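Side-chain contact in concanavalin A-like lectin protein kinase family protein (Theobroma cacao, PDB 6CTH), which probably transfers phosphate from ATP to hydroxyl groups of protein substrates, as a plant receptor-like kinase domain, and here binds an oxindole inhibitor in its active-site cleft: residues D141-T144 / S145-M148. Numbering follows the deposited sequence.
Sequences DIKT and SNIM. With MG (magnesium ion), chain C; FE7 (N-{(3Z)-2-oxo-3-[phenyl({4-[(piperidin-1-yl)methyl]phenyl}amino)methylidene]-2,3-dihydro-1H-indol-5-yl}ethanesulfonamide), chain B.
The side-chain amide of N146 reaches back to the backbone of D141. Its ND2 gives a hydrogen bond to D141 O at 2.7 Å. The oxygen lies in the amide plane, and the nitrogen lies in the carbonyl plane, with a C=O...N angle of 158°. This bond fixes the rotation of the amide. It also turns OD1 toward the inhibitor, where it meets the ethyl carbon C1 of FE7 at 3.7 Å. The D141 carboxylate stands nearly upright to the amide, the two planes being 81° apart. Its OD2 binds the magnesium ion at 2.0 Å. D159 and four waters complete the metal shell, and D159 also takes a weak hydrogen bond from N146 ND2.

The K143 side chain slants across the N146 amide and runs past S145 OG. A chi1 of 53° tucks its CG over its own backbone, and the chain beyond is straight, with CE 3.6 Å from N146 ND2. S145 OG packs against the same chain, 3.5 Å from K143 CE. At its end, NZ makes a long salt bridge to D141 OD2 and a hydrogen bond to T180. T180 also bonds D141 OD1, tying both charged groups to one hydroxyl. A water bonded to S145 OG is weakly held by K143 NZ.

The backbone makes the turn that brings these groups together. N146 N bonds K143 O, and I147 N bonds T144 O. I147 CG1 touches K143 O at 3.6 Å. M148, on strand 147-149, lays its CE against the oxindole of FE7. The sequence D-I-K-T-S-N is that of the protein kinase catalytic loop. D141 closes the HRD motif. In active kinases the Asn usually binds a metal through its oxygen; here D141 and D159, the DFG Asp, hold the ion.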
loop_
_atom_site.group_PDB
_atom_site.type_symbol
_atom_site.label_atom_id
_atom_site.label_comp_id
_atom_site.label_asym_id
_atom_site.label_seq_id
_atom_site.Cartn_x
_atom_site.Cartn_y
_atom_site.Cartn_z
ATOM N N ASP A 141 -5.684 4.544 -2.021
ATOM C CA ASP A 141 -5.710 3.587 -0.912
ATOM C C ASP A 141 -4.383 2.926 -0.647
ATOM O O ASP A 141 -4.282 1.703 -0.444
ATOM C CB ASP A 141 -6.815 2.583 -1.112
ATOM C CG ASP A 141 -7.276 1.919 0.199
ATOM O OD1 ASP A 141 -6.982 2.435 1.292
ATOM O OD2 ASP A 141 -7.989 0.906 0.078
ATOM N N ILE A 142 -3.347 3.731 -0.649
ATOM C CA ILE A 142 -2.051 3.238 -0.329
ATOM C C ILE A 142 -1.995 2.845 1.156
ATOM O O ILE A 142 -2.229 3.705 1.995
ATOM C CB ILE A 142 -0.999 4.270 -0.697
ATOM C CG1 ILE A 142 -0.971 4.458 -2.231
ATOM C CG2 ILE A 142 0.352 3.878 -0.161
ATOM C CD1 ILE A 142 -0.295 5.763 -2.648
ATOM N N LYS A 143 -1.642 1.595 1.449
ATOM C CA LYS A 143 -1.442 1.113 2.794
ATOM C C LYS A 143 -0.728 -0.251 2.710
ATOM O O LYS A 143 -0.673 -0.839 1.626
ATOM C CB LYS A 143 -2.803 0.958 3.507
ATOM C CG LYS A 143 -3.793 0.132 2.770
ATOM C CD LYS A 143 -5.174 0.077 3.489
ATOM C CE LYS A 143 -6.240 -0.667 2.771
ATOM N NZ LYS A 143 -7.539 -0.717 3.529
ATOM N N THR A 144 -0.153 -0.735 3.822
ATOM C CA THR A 144 0.654 -1.975 3.732
ATOM C C THR A 144 -0.114 -3.255 3.398
ATOM O O THR A 144 0.446 -4.137 2.738
ATOM C CB THR A 144 1.561 -2.217 4.966
ATOM O OG1 THR A 144 0.769 -2.612 6.058
ATOM C CG2 THR A 144 2.339 -1.010 5.361
ATOM N N SER A 145 -1.414 -3.347 3.702
ATOM C CA SER A 145 -2.204 -4.476 3.242
ATOM C C SER A 145 -2.466 -4.518 1.738
ATOM O O SER A 145 -2.985 -5.508 1.231
ATOM C CB SER A 145 -3.564 -4.583 3.964
ATOM O OG SER A 145 -4.311 -3.390 3.843
ATOM N N ASN A 146 -2.169 -3.417 1.042
ATOM C CA ASN A 146 -2.237 -3.366 -0.396
ATOM C C ASN A 146 -0.894 -3.527 -1.059
ATOM O O ASN A 146 -0.821 -3.378 -2.313
ATOM C CB ASN A 146 -2.872 -2.052 -0.859
ATOM C CG ASN A 146 -4.378 -2.048 -0.670
ATOM O OD1 ASN A 146 -5.028 -3.114 -0.630
ATOM N ND2 ASN A 146 -4.928 -0.893 -0.549
ATOM N N ILE A 147 0.144 -3.870 -0.308
ATOM C CA ILE A 147 1.477 -4.136 -0.885
ATOM C C ILE A 147 1.785 -5.636 -0.793
ATOM O O ILE A 147 1.878 -6.203 0.303
ATOM C CB ILE A 147 2.555 -3.288 -0.184
ATOM C CG1 ILE A 147 2.200 -1.798 -0.323
ATOM C CG2 ILE A 147 3.943 -3.591 -0.733
ATOM C CD1 ILE A 147 3.068 -0.865 0.499
ATOM N N MET A 148 1.953 -6.267 -1.962
ATOM C CA MET A 148 2.250 -7.689 -2.040
ATOM C C MET A 148 3.733 -7.913 -2.137
ATOM O O MET A 148 4.472 -7.065 -2.718
ATOM C CB MET A 148 1.558 -8.298 -3.267
ATOM C CG MET A 148 0.051 -8.206 -3.269
ATOM S SD MET A 148 -0.672 -9.007 -1.796
ATOM C CE MET A 148 -0.122 -10.647 -2.148
HETATM MG MG MG C . -9.083 -0.354 -1.017
HETATM C C4 FE7 B . -3.409 -11.392 -3.309
HETATM C C14 FE7 B . -5.008 -10.634 1.562
HETATM C C5 FE7 B . -3.062 -11.519 -4.667
HETATM C C6 FE7 B . -3.492 -10.607 -5.616
HETATM C C11 FE7 B . -3.550 -12.143 -0.262
HETATM C C7 FE7 B . -4.257 -9.531 -5.207
HETATM C C8 FE7 B . -2.064 -13.276 -3.648
HETATM C C9 FE7 B . -2.801 -12.512 -2.610
HETATM C C10 FE7 B . -2.782 -12.879 -1.281
HETATM C C12 FE7 B . -4.940 -12.165 -0.275
HETATM C C13 FE7 B . -5.661 -11.411 0.632
HETATM N N1 FE7 B . -2.263 -12.637 -4.824
HETATM N N2 FE7 B . -1.964 -13.874 -0.910
HETATM C C3 FE7 B . -4.166 -10.290 -2.913
HETATM N N3 FE7 B . -1.521 -17.940 4.062
HETATM O O2 FE7 B . -1.404 -14.296 -3.492
HETATM C C2 FE7 B . -4.560 -9.345 -3.861
HETATM N N FE7 B . -5.204 -8.126 -3.499
HETATM S S FE7 B . -5.622 -7.556 -2.042
HETATM O O FE7 B . -5.675 -8.640 -1.114
HETATM O O1 FE7 B . -6.775 -6.734 -2.230
HETATM C C1 FE7 B . -4.200 -6.558 -1.748
HETATM C C FE7 B . -3.894 -5.816 -3.026
HETATM C C16 FE7 B . -2.903 -11.362 0.687
HETATM C C15 FE7 B . -3.632 -10.611 1.590
HETATM C C17 FE7 B . -1.734 -14.559 0.303
HETATM C C22 FE7 B . -2.470 -14.302 1.451
HETATM C C21 FE7 B . -2.180 -14.969 2.627
HETATM C C20 FE7 B . -1.153 -15.899 2.687
HETATM C C19 FE7 B . -0.421 -16.145 1.538
HETATM C C18 FE7 B . -0.706 -15.489 0.355
HETATM C C23 FE7 B . -0.850 -16.637 3.969
HETATM C C28 FE7 B . -1.079 -18.678 5.246
HETATM C C27 FE7 B . -1.690 -20.059 5.297
HETATM C C26 FE7 B . -3.202 -19.988 5.259
HETATM C C25 FE7 B . -3.673 -19.122 4.109
HETATM C C24 FE7 B . -2.976 -17.782 4.119
HETATM O O HOH W 1 -7.128 -4.032 3.577
HETATM O O HOH W 2 -8.771 -1.811 0.350
HETATM O O HOH W 3 -10.739 0.424 -0.022
HETATM O O HOH W 4 -10.533 -1.501 -2.220
HETATM O O HOH W 5 -9.290 0.989 -2.627
#